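Side-chain contacts in tryptophan synthase alpha chain (Chlamydia trachomatis, PDB 6V82), which probably catalyses the aldol cleavage of indoleglycerol phosphate to indole and glyceraldehyde 3-phosphate, the alpha-subunit half of the last step of tryptophan biosynthesis: residues I15-A20 and P57-S62; L71-L76 and L106-R111; S96-L101 and S135-D140; V231-M236 and V240-A245. All coordinates share one frame; numbering follows the deposited sequence.

Overall arrangement
Interactions 1 to 3 lie on successive parts of a TIM barrel, and interaction 4 joins two helices near its end. Interaction 1 is nearest the predicted catalytic residues: the side chains of Y17 and I59 lie about 4 Å from those of E44 and D55, respectively. It adjoins interaction 4, with centres about 12 Å apart, through V231 packing on Y17, I59 and S62 and a probable hydrogen bond between E58 OE1 and H232 ND1 (2.7 Å). A20 packs on L71 and L76, joining interactions 1 and 2. Interactions 2 and 3, centres about 13 Å apart, meet where L109 touches F137 and D140. The centres of interactions 3 and 4 are about 31 Å apart.

Interaction 1. Residues I15-A20 and P57-S62; sequences IGYLTA and PEIQVS
T19 and S62 meet through their hydroxyls: T19 OG1 and S62 OG lie 2.6 Å apart in a short hydrogen bond whose direction remains open. The torsion of S62 sets OG anti to the backbone N (chi1 177°), carrying it off the helix toward the strand. The methyl of T19 also passes near the serine oxygen, T19 CG2 lying 3.6 Å from S62 OG. A second hydroxyl joins from within the strand, with Y17 OH 3.0 Å from T19 OG1, so the threonine oxygen is held between two partners. The outer members are tied in as well, Y17 OH to H63 and S62 OG to D22. The contact fastens strand 13-19 of the eight-stranded parallel TIM barrel to helix 57-68, which follows the neighbouring strand 42-46, and it borders the predicted active site. Beside the polar chain, I59 leans its two branch ends against the phenol. Its CG2 lies 3.9 Å from Y17 OH and its CD1 4.1 Å from Y17 CE2, the methyl approaching the ring obliquely. I59 reaches the tyrosine although its CB does not point at the strand, because chi2 of -51° folds CD1 back toward the ring. K227 makes a cation-pi contact with the Y17 ring, and V231 of helix 229-236 packs against Y17, I59 and S62 alike.

Interaction 2. Residues L71-L76 and L106-R111; sequences LTSETL and LDYLRR
The backbones of S73 and Y108 come no nearer than 8.8 Å between CA atoms, so the first turn of helix 73-84 and the start of helix 106-115 are joined by long side chains. Both helices belong to the helical layer of the TIM barrel, separated in sequence by strand 92-96 and helix 98-102. Y108, with CG anti to the backbone N (chi1 -176°), points its phenol across the gap. Its hydroxyl donates to the carbonyl: Y108 OH is 2.6 Å from S73 O, which it meets in the carbonyl plane, on a lone pair. The same oxygen lies at the edge of the ring, near its plane. L76 brings one methyl to the hydroxyl, CD2 lying 3.5 Å from Y108 OH. Nearer the surface, E74 and R111 meet end-on. R111 NH1 reaches E74 OE2 and R111 NH2 reaches E74 OE1, both at 2.9 Å and nearly straight. Each carboxylate oxygen uses its syn lone pair, and carboxylate and guanidinium planes are only 9° apart. Such a coplanar salt bridge fixes the rotation of both groups. E74 belongs to the first turn of its helix, begun by the T72-T75 capping box, whose dipole would probably favour the negative charge.

Interaction 3. Residues S96-L101 and S135-D140; sequences SYYNPL and SPFFED
Y98 and F137 form a T-shaped, edge-to-face pair, the edge of the tyrosine directed at the face of the phenylalanine. Their centroids are 5.5 Å apart and the planes stand at 69°. The touching edge is led by one carbon, Y98 CE1 lying 3.8 Å from F137 CG, while the two side chains run past each other in opposite directions. Farther along the tyrosine, Y98 OH comes 3.7 Å from F137 CB, but the polar partner of this hydroxyl is a side chain of another protein in the complex. L101 crosses the far end of the phenylalanine ring at a slant, its CB 3.7 Å and its CD1 3.8 Å from F137 CZ. With CG anti to the backbone N (chi1 -172°), F137 carries its ring off the helix toward segment 96-101, where Y98 meets it near CG and L101 near CZ, both from the same side. All three residues are buried, with V122 of strand 119-122 touching both aromatic side chains, V120 lying against L101, and L109 of helix 106-115 against F137. Apolar side chains thus join the short helix 98-102 to helix 136-144 over strand 119-122, as in the helical layer that surrounds the parallel strands of a TIM barrel.

Interaction 4. Residues V231-M236 and V240-A245; sequences VHQTTM and VETLTA
The shape of Q233 brings it to T242: chi1 of 176° sends CG out from helix 229-236 toward its neighbour, and a bend at chi2 (52°) then turns the amide toward the threonine. The result is a hydrogen bond from Q233 NE2 to T242 OG1 of 2.9 Å, moderately bent; the oxygen is tilted out of the amide plane, and the two side chains cross at about a right angle. The aliphatic stem of the glutamine serves a second partner. L243 runs alongside it in the opposite direction, its CD2 3.7 Å from Q233 CG and 3.9 Å from Q233 CB. The other leucine methyl turns to T234, with L243 CD1 4.0 Å from T234 CG2, so the fork of L243 spans two successive residues of the facing helix. T234 keeps its own hydroxyl at home, T234 OG1 bonded to V231 O at 2.7 Å. The segments 231-236 and 241-245 run at 140° to each other, with axes 9.9 Å apart at closest approach; a connection of a few residues joins them into a helical hairpin. Helix 25-37 packs beside this pair, Y27 touching T234 and A31 touching L243. T242 OG1 also bonds to S239 O, a carbonyl that can only accept, so the hydroxyl receives from the glutamine and gives to the turn, coupling the amide of one helix to the connection that leads into the other.

Interaction 1. Residues I15-A20 and P57-S62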
loop_
_atom_site.group_PDB
_atom_site.type_symbol
_atom_site.label_atom_id
_atom_site.label_comp_id
_atom_site.label_asym_id
_atom_site.label_seq_id
_atom_site.Cartn_x
_atom_site.Cartn_y
_atom_site.Cartn_z
ATOM N N ILE A 15 -37.739 15.642 -37.548
ATOM C CA ILE A 15 -36.306 15.932 -37.579
ATOM C C ILE A 15 -35.545 14.615 -37.515
ATOM O O ILE A 15 -35.832 13.759 -36.665
ATOM C CB ILE A 15 -35.892 16.855 -36.420
ATOM C CG1 ILE A 15 -36.756 18.122 -36.391
ATOM C CG2 ILE A 15 -34.411 17.189 -36.513
ATOM C CD1 ILE A 15 -36.568 18.967 -35.135
ATOM N N GLY A 16 -34.582 14.446 -38.418
ATOM C CA GLY A 16 -33.771 13.245 -38.448
ATOM C C GLY A 16 -32.308 13.539 -38.193
ATOM O O GLY A 16 -31.730 14.432 -38.827
ATOM N N TYR A 17 -31.703 12.806 -37.259
ATOM C CA TYR A 17 -30.302 12.993 -36.909
ATOM C C TYR A 17 -29.406 12.062 -37.711
ATOM O O TYR A 17 -29.712 10.878 -37.875
ATOM C CB TYR A 17 -30.058 12.731 -35.422
ATOM C CG TYR A 17 -28.592 12.835 -35.081
ATOM C CD1 TYR A 17 -28.003 14.071 -34.856
ATOM C CD2 TYR A 17 -27.784 11.701 -35.017
ATOM C CE1 TYR A 17 -26.658 14.172 -34.561
ATOM C CE2 TYR A 17 -26.447 11.793 -34.723
ATOM C CZ TYR A 17 -25.882 13.028 -34.499
ATOM O OH TYR A 17 -24.533 13.128 -34.214
ATOM N N LEU A 18 -28.283 12.603 -38.177
ATOM C CA LEU A 18 -27.180 11.820 -38.721
ATOM C C LEU A 18 -25.861 12.404 -38.237
ATOM O O LEU A 18 -25.714 13.625 -38.114
ATOM C CB LEU A 18 -27.151 11.811 -40.252
ATOM C CG LEU A 18 -28.197 11.019 -41.009
ATOM C CD1 LEU A 18 -27.985 11.235 -42.509
ATOM C CD2 LEU A 18 -28.102 9.556 -40.642
ATOM N N THR A 19 -24.884 11.531 -38.008
ATOM C CA THR A 19 -23.528 11.970 -37.692
ATOM C C THR A 19 -22.768 12.229 -38.990
ATOM O O THR A 19 -22.497 11.299 -39.757
ATOM C CB THR A 19 -22.797 10.934 -36.853
ATOM O OG1 THR A 19 -23.503 10.718 -35.621
ATOM C CG2 THR A 19 -21.384 11.419 -36.565
ATOM N N ALA A 20 -22.414 13.491 -39.230
ATOM C CA ALA A 20 -21.573 13.824 -40.371
ATOM C C ALA A 20 -20.289 13.003 -40.349
ATOM O O ALA A 20 -19.571 12.977 -39.346
ATOM C CB ALA A 20 -21.239 15.319 -40.360
ATOM N N PRO A 57 -24.765 6.549 -25.503
ATOM C CA PRO A 57 -23.617 5.776 -26.018
ATOM C C PRO A 57 -23.670 5.468 -27.511
ATOM O O PRO A 57 -22.625 5.455 -28.175
ATOM C CB PRO A 57 -23.676 4.493 -25.178
ATOM C CG PRO A 57 -24.372 4.895 -23.936
ATOM C CD PRO A 57 -25.386 5.904 -24.336
ATOM N N GLU A 58 -24.860 5.201 -28.052
ATOM C CA GLU A 58 -25.000 4.937 -29.478
ATOM C C GLU A 58 -24.398 6.063 -30.295
ATOM O O GLU A 58 -23.660 5.833 -31.259
ATOM C CB GLU A 58 -26.479 4.764 -29.832
ATOM C CG GLU A 58 -26.998 3.337 -29.797
ATOM C CD GLU A 58 -26.981 2.689 -31.168
ATOM O OE1 GLU A 58 -27.026 1.441 -31.242
ATOM O OE2 GLU A 58 -26.919 3.432 -32.172
ATOM N N ILE A 59 -24.711 7.300 -29.916
ATOM C CA ILE A 59 -24.216 8.454 -30.646
ATOM C C ILE A 59 -22.743 8.688 -30.342
ATOM O O ILE A 59 -21.988 9.156 -31.207
ATOM C CB ILE A 59 -25.097 9.666 -30.301
ATOM C CG1 ILE A 59 -26.560 9.328 -30.611
ATOM C CG2 ILE A 59 -24.664 10.894 -31.072
ATOM C CD1 ILE A 59 -26.785 8.773 -32.017
ATOM N N GLN A 60 -22.306 8.356 -29.123
ATOM C CA GLN A 60 -20.889 8.445 -28.791
ATOM C C GLN A 60 -20.059 7.579 -29.736
ATOM O O GLN A 60 -19.101 8.061 -30.351
ATOM C CB GLN A 60 -20.669 8.047 -27.325
ATOM C CG GLN A 60 -19.326 8.473 -26.737
ATOM C CD GLN A 60 -19.439 9.040 -25.313
ATOM O OE1 GLN A 60 -18.614 9.860 -24.889
ATOM N NE2 GLN A 60 -20.458 8.601 -24.574
ATOM N N VAL A 61 -20.445 6.305 -29.899
ATOM C CA VAL A 61 -19.723 5.399 -30.794
ATOM C C VAL A 61 -19.817 5.859 -32.251
ATOM O O VAL A 61 -18.869 5.683 -33.031
ATOM C CB VAL A 61 -20.246 3.963 -30.609
ATOM C CG1 VAL A 61 -19.716 3.052 -31.687
ATOM C CG2 VAL A 61 -19.827 3.447 -29.255
ATOM N N SER A 62 -20.949 6.456 -32.639
ATOM C CA SER A 62 -21.073 7.045 -33.969
ATOM C C SER A 62 -20.046 8.156 -34.180
ATOM O O SER A 62 -19.362 8.206 -35.209
ATOM C CB SER A 62 -22.495 7.584 -34.161
ATOM O OG SER A 62 -22.639 8.235 -35.413
#

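Interaction 2. Residues L71-L76 and L106-R111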
loop_
_atom_site.group_PDB
_atom_site.type_symbol
_atom_site.label_atom_id
_atom_site.label_comp_id
_atom_site.label_asym_id
_atom_site.label_seq_id
_atom_site.Cartn_x
_atom_site.Cartn_y
_atom_site.Cartn_z
ATOM N N LEU A 71 -13.370 12.737 -40.415
ATOM C CA LEU A 71 -14.196 13.928 -40.563
ATOM C C LEU A 71 -13.431 15.133 -40.017
ATOM O O LEU A 71 -12.876 15.090 -38.913
ATOM C CB LEU A 71 -15.544 13.793 -39.849
ATOM C CG LEU A 71 -16.240 15.149 -40.089
ATOM C CD1 LEU A 71 -17.587 15.024 -40.773
ATOM C CD2 LEU A 71 -16.337 16.018 -38.825
ATOM N N THR A 72 -13.393 16.201 -40.802
ATOM C CA THR A 72 -12.742 17.445 -40.438
ATOM C C THR A 72 -13.724 18.582 -40.637
ATOM O O THR A 72 -14.796 18.406 -41.224
ATOM C CB THR A 72 -11.498 17.704 -41.281
ATOM O OG1 THR A 72 -11.888 17.893 -42.650
ATOM C CG2 THR A 72 -10.508 16.540 -41.156
ATOM N N SER A 73 -13.347 19.771 -40.153
ATOM C CA SER A 73 -14.201 20.929 -40.388
ATOM C C SER A 73 -14.338 21.233 -41.879
ATOM O O SER A 73 -15.308 21.880 -42.283
ATOM C CB SER A 73 -13.664 22.147 -39.634
ATOM O OG SER A 73 -12.333 22.443 -40.016
ATOM N N GLU A 74 -13.404 20.751 -42.703
ATOM C CA GLU A 74 -13.449 20.931 -44.148
ATOM C C GLU A 74 -14.335 19.902 -44.850
ATOM O O GLU A 74 -15.104 20.274 -45.746
ATOM C CB GLU A 74 -12.031 20.883 -44.729
ATOM C CG GLU A 74 -11.163 22.101 -44.397
ATOM C CD GLU A 74 -11.778 23.429 -44.846
ATOM O OE1 GLU A 74 -12.175 23.558 -46.033
ATOM O OE2 GLU A 74 -11.867 24.350 -44.007
ATOM N N THR A 75 -14.252 18.607 -44.490
ATOM C CA THR A 75 -15.114 17.644 -45.172
ATOM C C THR A 75 -16.563 17.777 -44.728
ATOM O O THR A 75 -17.463 17.347 -45.455
ATOM C CB THR A 75 -14.656 16.197 -44.964
ATOM O OG1 THR A 75 -14.884 15.809 -43.604
ATOM C CG2 THR A 75 -13.197 16.020 -45.313
ATOM N N LEU A 76 -16.801 18.364 -43.555
ATOM C CA LEU A 76 -18.164 18.707 -43.161
ATOM C C LEU A 76 -18.787 19.681 -44.159
ATOM O O LEU A 76 -19.955 19.528 -44.539
ATOM C CB LEU A 76 -18.164 19.287 -41.748
ATOM C CG LEU A 76 -19.491 19.859 -41.228
ATOM C CD1 LEU A 76 -20.542 18.779 -40.986
ATOM C CD2 LEU A 76 -19.241 20.631 -39.955
ATOM N N LEU A 106 -15.060 33.394 -37.290
ATOM C CA LEU A 106 -16.288 33.933 -37.861
ATOM C C LEU A 106 -16.422 33.549 -39.326
ATOM O O LEU A 106 -17.531 33.272 -39.811
ATOM C CB LEU A 106 -16.321 35.449 -37.695
ATOM C CG LEU A 106 -17.658 36.087 -38.050
ATOM C CD1 LEU A 106 -18.761 35.501 -37.182
ATOM C CD2 LEU A 106 -17.565 37.578 -37.867
ATOM N N ASP A 107 -15.297 33.496 -40.044
ATOM C CA ASP A 107 -15.358 33.184 -41.467
ATOM C C ASP A 107 -15.858 31.767 -41.698
ATOM O O ASP A 107 -16.558 31.501 -42.680
ATOM C CB ASP A 107 -13.992 33.376 -42.117
ATOM C CG ASP A 107 -14.020 33.052 -43.594
ATOM O OD1 ASP A 107 -14.566 33.869 -44.379
ATOM O OD2 ASP A 107 -13.525 31.962 -43.962
ATOM N N TYR A 108 -15.513 30.839 -40.807
ATOM C CA TYR A 108 -16.009 29.481 -40.968
ATOM C C TYR A 108 -17.521 29.435 -40.811
ATOM O O TYR A 108 -18.201 28.666 -41.500
ATOM C CB TYR A 108 -15.334 28.546 -39.975
ATOM C CG TYR A 108 -15.745 27.108 -40.160
ATOM C CD1 TYR A 108 -15.233 26.351 -41.205
ATOM C CD2 TYR A 108 -16.666 26.510 -39.296
ATOM C CE1 TYR A 108 -15.617 25.029 -41.379
ATOM C CE2 TYR A 108 -17.050 25.196 -39.461
ATOM C CZ TYR A 108 -16.521 24.465 -40.503
ATOM O OH TYR A 108 -16.895 23.157 -40.664
ATOM N N LEU A 109 -18.070 30.263 -39.919
ATOM C CA LEU A 109 -19.523 30.328 -39.786
ATOM C C LEU A 109 -20.173 30.787 -41.086
ATOM O O LEU A 109 -21.178 30.212 -41.523
ATOM C CB LEU A 109 -19.906 31.259 -38.639
ATOM C CG LEU A 109 -19.525 30.763 -37.246
ATOM C CD1 LEU A 109 -19.983 31.766 -36.205
ATOM C CD2 LEU A 109 -20.102 29.364 -36.973
ATOM N N ARG A 110 -19.608 31.822 -41.717
ATOM C CA ARG A 110 -20.086 32.254 -43.024
ATOM C C ARG A 110 -19.978 31.138 -44.050
ATOM O O ARG A 110 -20.898 30.937 -44.852
ATOM C CB ARG A 110 -19.313 33.485 -43.499
ATOM C CG ARG A 110 -19.774 34.770 -42.838
ATOM C CD ARG A 110 -19.123 35.987 -43.450
ATOM N NE ARG A 110 -17.706 36.029 -43.119
ATOM C CZ ARG A 110 -17.170 36.908 -42.286
ATOM N NH1 ARG A 110 -15.863 36.868 -42.031
ATOM N NH2 ARG A 110 -17.944 37.831 -41.722
ATOM N N ARG A 111 -18.868 30.392 -44.039
ATOM C CA ARG A 111 -18.734 29.284 -44.979
ATOM C C ARG A 111 -19.790 28.213 -44.727
ATOM O O ARG A 111 -20.289 27.599 -45.679
ATOM C CB ARG A 111 -17.316 28.700 -44.910
ATOM C CG ARG A 111 -16.223 29.660 -45.410
ATOM C CD ARG A 111 -14.812 29.100 -45.161
ATOM N NE ARG A 111 -14.483 28.043 -46.117
ATOM C CZ ARG A 111 -13.812 26.927 -45.828
ATOM N NH1 ARG A 111 -13.396 26.687 -44.580
ATOM N NH2 ARG A 111 -13.577 26.034 -46.796
#

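Interaction 3. Residues S96-L101 and S135-D140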
loop_
_atom_site.group_PDB
_atom_site.type_symbol
_atom_site.label_atom_id
_atom_site.label_comp_id
_atom_site.label_asym_id
_atom_site.label_seq_id
_atom_site.Cartn_x
_atom_site.Cartn_y
_atom_site.Cartn_z
ATOM N N SER A 96 -23.740 20.363 -32.617
ATOM C CA SER A 96 -22.317 20.321 -32.310
ATOM C C SER A 96 -22.051 20.622 -30.847
ATOM O O SER A 96 -22.841 21.278 -30.158
ATOM C CB SER A 96 -21.541 21.316 -33.180
ATOM O OG SER A 96 -20.200 21.404 -32.777
ATOM N N TYR A 97 -20.897 20.151 -30.395
ATOM C CA TYR A 97 -20.317 20.643 -29.161
ATOM C C TYR A 97 -19.614 21.974 -29.421
ATOM O O TYR A 97 -19.340 22.346 -30.562
ATOM C CB TYR A 97 -19.369 19.595 -28.567
ATOM C CG TYR A 97 -20.173 18.497 -27.936
ATOM C CD1 TYR A 97 -20.819 17.546 -28.722
ATOM C CD2 TYR A 97 -20.359 18.450 -26.569
ATOM C CE1 TYR A 97 -21.588 16.560 -28.152
ATOM C CE2 TYR A 97 -21.136 17.462 -25.986
ATOM C CZ TYR A 97 -21.743 16.523 -26.788
ATOM O OH TYR A 97 -22.508 15.535 -26.226
ATOM N N TYR A 98 -19.352 22.711 -28.342
ATOM C CA TYR A 98 -18.897 24.081 -28.510
ATOM C C TYR A 98 -17.499 24.132 -29.101
ATOM O O TYR A 98 -17.229 24.945 -29.994
ATOM C CB TYR A 98 -18.934 24.815 -27.176
ATOM C CG TYR A 98 -18.643 26.289 -27.316
ATOM C CD1 TYR A 98 -18.875 26.966 -28.520
ATOM C CD2 TYR A 98 -18.112 27.008 -26.256
ATOM C CE1 TYR A 98 -18.586 28.338 -28.652
ATOM C CE2 TYR A 98 -17.832 28.354 -26.373
ATOM C CZ TYR A 98 -18.068 29.019 -27.565
ATOM O OH TYR A 98 -17.780 30.361 -27.630
ATOM N N ASN A 99 -16.598 23.269 -28.627
ATOM C CA ASN A 99 -15.179 23.452 -28.929
ATOM C C ASN A 99 -14.844 23.378 -30.418
ATOM O O ASN A 99 -14.071 24.230 -30.891
ATOM C CB ASN A 99 -14.340 22.453 -28.133
ATOM C CG ASN A 99 -12.888 22.858 -28.084
ATOM O OD1 ASN A 99 -12.558 23.931 -27.571
ATOM N ND2 ASN A 99 -12.007 22.021 -28.632
ATOM N N PRO A 100 -15.351 22.418 -31.203
ATOM C CA PRO A 100 -15.031 22.440 -32.641
ATOM C C PRO A 100 -15.447 23.732 -33.338
ATOM O O PRO A 100 -14.852 24.084 -34.366
ATOM C CB PRO A 100 -15.794 21.224 -33.185
ATOM C CG PRO A 100 -15.897 20.317 -31.997
ATOM C CD PRO A 100 -16.164 21.240 -30.858
ATOM N N LEU A 101 -16.453 24.446 -32.819
ATOM C CA LEU A 101 -16.808 25.736 -33.397
ATOM C C LEU A 101 -16.036 26.869 -32.744
ATOM O O LEU A 101 -15.637 27.814 -33.431
ATOM C CB LEU A 101 -18.319 25.976 -33.301
ATOM C CG LEU A 101 -19.133 24.971 -34.135
ATOM C CD1 LEU A 101 -20.621 25.002 -33.826
ATOM C CD2 LEU A 101 -18.914 25.236 -35.615
ATOM N N SER A 135 -23.273 36.721 -25.405
ATOM C CA SER A 135 -22.626 35.488 -25.840
ATOM C C SER A 135 -21.886 35.754 -27.131
ATOM O O SER A 135 -22.531 35.990 -28.163
ATOM C CB SER A 135 -23.640 34.369 -26.047
ATOM O OG SER A 135 -23.031 33.303 -26.756
ATOM N N PRO A 136 -20.557 35.746 -27.135
ATOM C CA PRO A 136 -19.847 36.024 -28.389
ATOM C C PRO A 136 -20.295 35.117 -29.511
ATOM O O PRO A 136 -20.519 35.600 -30.630
ATOM C CB PRO A 136 -18.363 35.819 -28.026
ATOM C CG PRO A 136 -18.334 35.341 -26.606
ATOM C CD PRO A 136 -19.647 35.691 -25.979
ATOM N N PHE A 137 -20.504 33.829 -29.228
ATOM C CA PHE A 137 -20.800 32.901 -30.312
ATOM C C PHE A 137 -22.227 33.068 -30.831
ATOM O O PHE A 137 -22.458 32.993 -32.044
ATOM C CB PHE A 137 -20.550 31.466 -29.874
ATOM C CG PHE A 137 -20.643 30.486 -31.001
ATOM C CD1 PHE A 137 -19.598 30.367 -31.920
ATOM C CD2 PHE A 137 -21.784 29.713 -31.170
ATOM C CE1 PHE A 137 -19.683 29.469 -32.977
ATOM C CE2 PHE A 137 -21.887 28.818 -32.228
ATOM C CZ PHE A 137 -20.834 28.691 -33.133
ATOM N N PHE A 138 -23.203 33.281 -29.943
ATOM C CA PHE A 138 -24.567 33.475 -30.431
ATOM C C PHE A 138 -24.670 34.772 -31.218
ATOM O O PHE A 138 -25.397 34.850 -32.216
ATOM C CB PHE A 138 -25.575 33.473 -29.278
ATOM C CG PHE A 138 -25.777 32.127 -28.648
ATOM C CD1 PHE A 138 -25.756 30.978 -29.413
ATOM C CD2 PHE A 138 -25.973 32.014 -27.278
ATOM C CE1 PHE A 138 -25.935 29.743 -28.825
ATOM C CE2 PHE A 138 -26.154 30.783 -26.690
ATOM C CZ PHE A 138 -26.134 29.647 -27.466
ATOM N N GLU A 139 -23.948 35.802 -30.779
ATOM C CA GLU A 139 -23.861 37.023 -31.566
ATOM C C GLU A 139 -23.291 36.721 -32.945
ATOM O O GLU A 139 -23.844 37.145 -33.965
ATOM C CB GLU A 139 -23.008 38.051 -30.824
ATOM C CG GLU A 139 -23.591 39.449 -30.822
ATOM C CD GLU A 139 -24.865 39.557 -30.001
ATOM O OE1 GLU A 139 -24.827 39.228 -28.790
ATOM O OE2 GLU A 139 -25.901 39.974 -30.570
ATOM N N ASP A 140 -22.209 35.937 -32.990
ATOM C CA ASP A 140 -21.577 35.578 -34.257
ATOM C C ASP A 140 -22.545 34.844 -35.181
ATOM O O ASP A 140 -22.537 35.072 -36.399
ATOM C CB ASP A 140 -20.330 34.725 -34.002
ATOM C CG ASP A 140 -19.120 35.549 -33.526
ATOM O OD1 ASP A 140 -19.267 36.759 -33.241
ATOM O OD2 ASP A 140 -18.008 34.975 -33.436
#

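Interaction 4. Residues V231-M236 and V240-A245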
loop_
_atom_site.group_PDB
_atom_site.type_symbol
_atom_site.label_atom_id
_atom_site.label_comp_id
_atom_site.label_asym_id
_atom_site.label_seq_id
_atom_site.Cartn_x
_atom_site.Cartn_y
_atom_site.Cartn_z
ATOM N N VAL A 231 -29.159 6.398 -36.990
ATOM C CA VAL A 231 -27.766 6.031 -36.738
ATOM C C VAL A 231 -27.661 4.540 -36.443
ATOM O O VAL A 231 -26.821 3.827 -37.009
ATOM C CB VAL A 231 -27.188 6.877 -35.586
ATOM C CG1 VAL A 231 -25.875 6.284 -35.072
ATOM C CG2 VAL A 231 -26.987 8.312 -36.038
ATOM N N HIS A 232 -28.525 4.048 -35.562
ATOM C CA HIS A 232 -28.489 2.635 -35.209
ATOM C C HIS A 232 -28.718 1.756 -36.432
ATOM O O HIS A 232 -28.091 0.700 -36.576
ATOM C CB HIS A 232 -29.530 2.352 -34.131
ATOM C CG HIS A 232 -29.663 0.907 -33.791
ATOM N ND1 HIS A 232 -28.891 0.297 -32.826
ATOM C CD2 HIS A 232 -30.474 -0.054 -34.290
ATOM C CE1 HIS A 232 -29.224 -0.978 -32.741
ATOM N NE2 HIS A 232 -30.182 -1.217 -33.620
ATOM N N GLN A 233 -29.599 2.188 -37.336
ATOM C CA GLN A 233 -29.876 1.401 -38.531
ATOM C C GLN A 233 -28.651 1.303 -39.439
ATOM O O GLN A 233 -28.432 0.257 -40.061
ATOM C CB GLN A 233 -31.079 1.992 -39.277
ATOM C CG GLN A 233 -31.409 1.321 -40.606
ATOM C CD GLN A 233 -31.550 -0.198 -40.498
ATOM O OE1 GLN A 233 -31.941 -0.730 -39.458
ATOM N NE2 GLN A 233 -31.225 -0.900 -41.580
ATOM N N THR A 234 -27.825 2.354 -39.511
ATOM C CA THR A 234 -26.634 2.246 -40.344
ATOM C C THR A 234 -25.681 1.183 -39.813
ATOM O O THR A 234 -24.855 0.671 -40.571
ATOM C CB THR A 234 -25.910 3.601 -40.479
ATOM O OG1 THR A 234 -25.283 3.963 -39.245
ATOM C CG2 THR A 234 -26.878 4.715 -40.907
ATOM N N THR A 235 -25.797 0.812 -38.542
ATOM C CA THR A 235 -24.981 -0.265 -37.997
ATOM C C THR A 235 -25.593 -1.647 -38.201
ATOM O O THR A 235 -24.867 -2.647 -38.116
ATOM C CB THR A 235 -24.736 -0.053 -36.497
ATOM O OG1 THR A 235 -25.938 -0.341 -35.768
ATOM C CG2 THR A 235 -24.293 1.387 -36.222
ATOM N N MET A 236 -26.904 -1.735 -38.446
ATOM C CA MET A 236 -27.534 -3.023 -38.738
ATOM C C MET A 236 -27.311 -3.417 -40.194
ATOM O O MET A 236 -26.775 -4.490 -40.495
ATOM C CB MET A 236 -29.035 -2.956 -38.432
ATOM C CG MET A 236 -29.384 -2.815 -36.968
ATOM S SD MET A 236 -29.087 -4.331 -36.043
ATOM C CE MET A 236 -30.300 -5.447 -36.760
ATOM N N VAL A 240 -28.568 2.366 -47.812
ATOM C CA VAL A 240 -29.350 3.538 -47.425
ATOM C C VAL A 240 -30.830 3.395 -47.756
ATOM O O VAL A 240 -31.658 4.126 -47.197
ATOM C CB VAL A 240 -28.758 4.805 -48.062
ATOM C CG1 VAL A 240 -27.446 5.163 -47.367
ATOM C CG2 VAL A 240 -28.552 4.611 -49.559
ATOM N N GLU A 241 -31.191 2.465 -48.640
ATOM C CA GLU A 241 -32.599 2.167 -48.883
ATOM C C GLU A 241 -33.338 1.885 -47.582
ATOM O O GLU A 241 -34.482 2.316 -47.402
ATOM C CB GLU A 241 -32.724 0.973 -49.835
ATOM C CG GLU A 241 -32.295 1.258 -51.269
ATOM C CD GLU A 241 -30.796 1.495 -51.421
ATOM O OE1 GLU A 241 -30.047 1.301 -50.437
ATOM O OE2 GLU A 241 -30.367 1.879 -52.531
ATOM N N THR A 242 -32.695 1.167 -46.655
ATOM C CA THR A 242 -33.345 0.845 -45.389
ATOM C C THR A 242 -33.537 2.074 -44.512
ATOM O O THR A 242 -34.350 2.029 -43.582
ATOM C CB THR A 242 -32.548 -0.217 -44.620
ATOM O OG1 THR A 242 -31.305 0.338 -44.180
ATOM C CG2 THR A 242 -32.268 -1.425 -45.489
ATOM N N LEU A 243 -32.814 3.168 -44.780
ATOM C CA LEU A 243 -33.060 4.418 -44.062
ATOM C C LEU A 243 -34.322 5.107 -44.570
ATOM O O LEU A 243 -35.154 5.567 -43.775
ATOM C CB LEU A 243 -31.859 5.345 -44.196
ATOM C CG LEU A 243 -30.598 4.871 -43.497
ATOM C CD1 LEU A 243 -29.464 5.863 -43.745
ATOM C CD2 LEU A 243 -30.884 4.728 -42.021
ATOM N N THR A 244 -34.472 5.197 -45.893
ATOM C CA THR A 244 -35.729 5.657 -46.464
ATOM C C THR A 244 -36.901 4.877 -45.876
ATOM O O THR A 244 -37.856 5.465 -45.355
ATOM C CB THR A 244 -35.688 5.514 -47.986
ATOM O OG1 THR A 244 -34.551 6.220 -48.497
ATOM C CG2 THR A 244 -36.961 6.067 -48.610
ATOM N N ALA A 245 -36.812 3.541 -45.915
ATOM C CA ALA A 245 -37.881 2.688 -45.402
ATOM C C ALA A 245 -38.149 2.947 -43.926
ATOM O O ALA A 245 -39.309 3.038 -43.507
ATOM C CB ALA A 245 -37.524 1.221 -45.627
#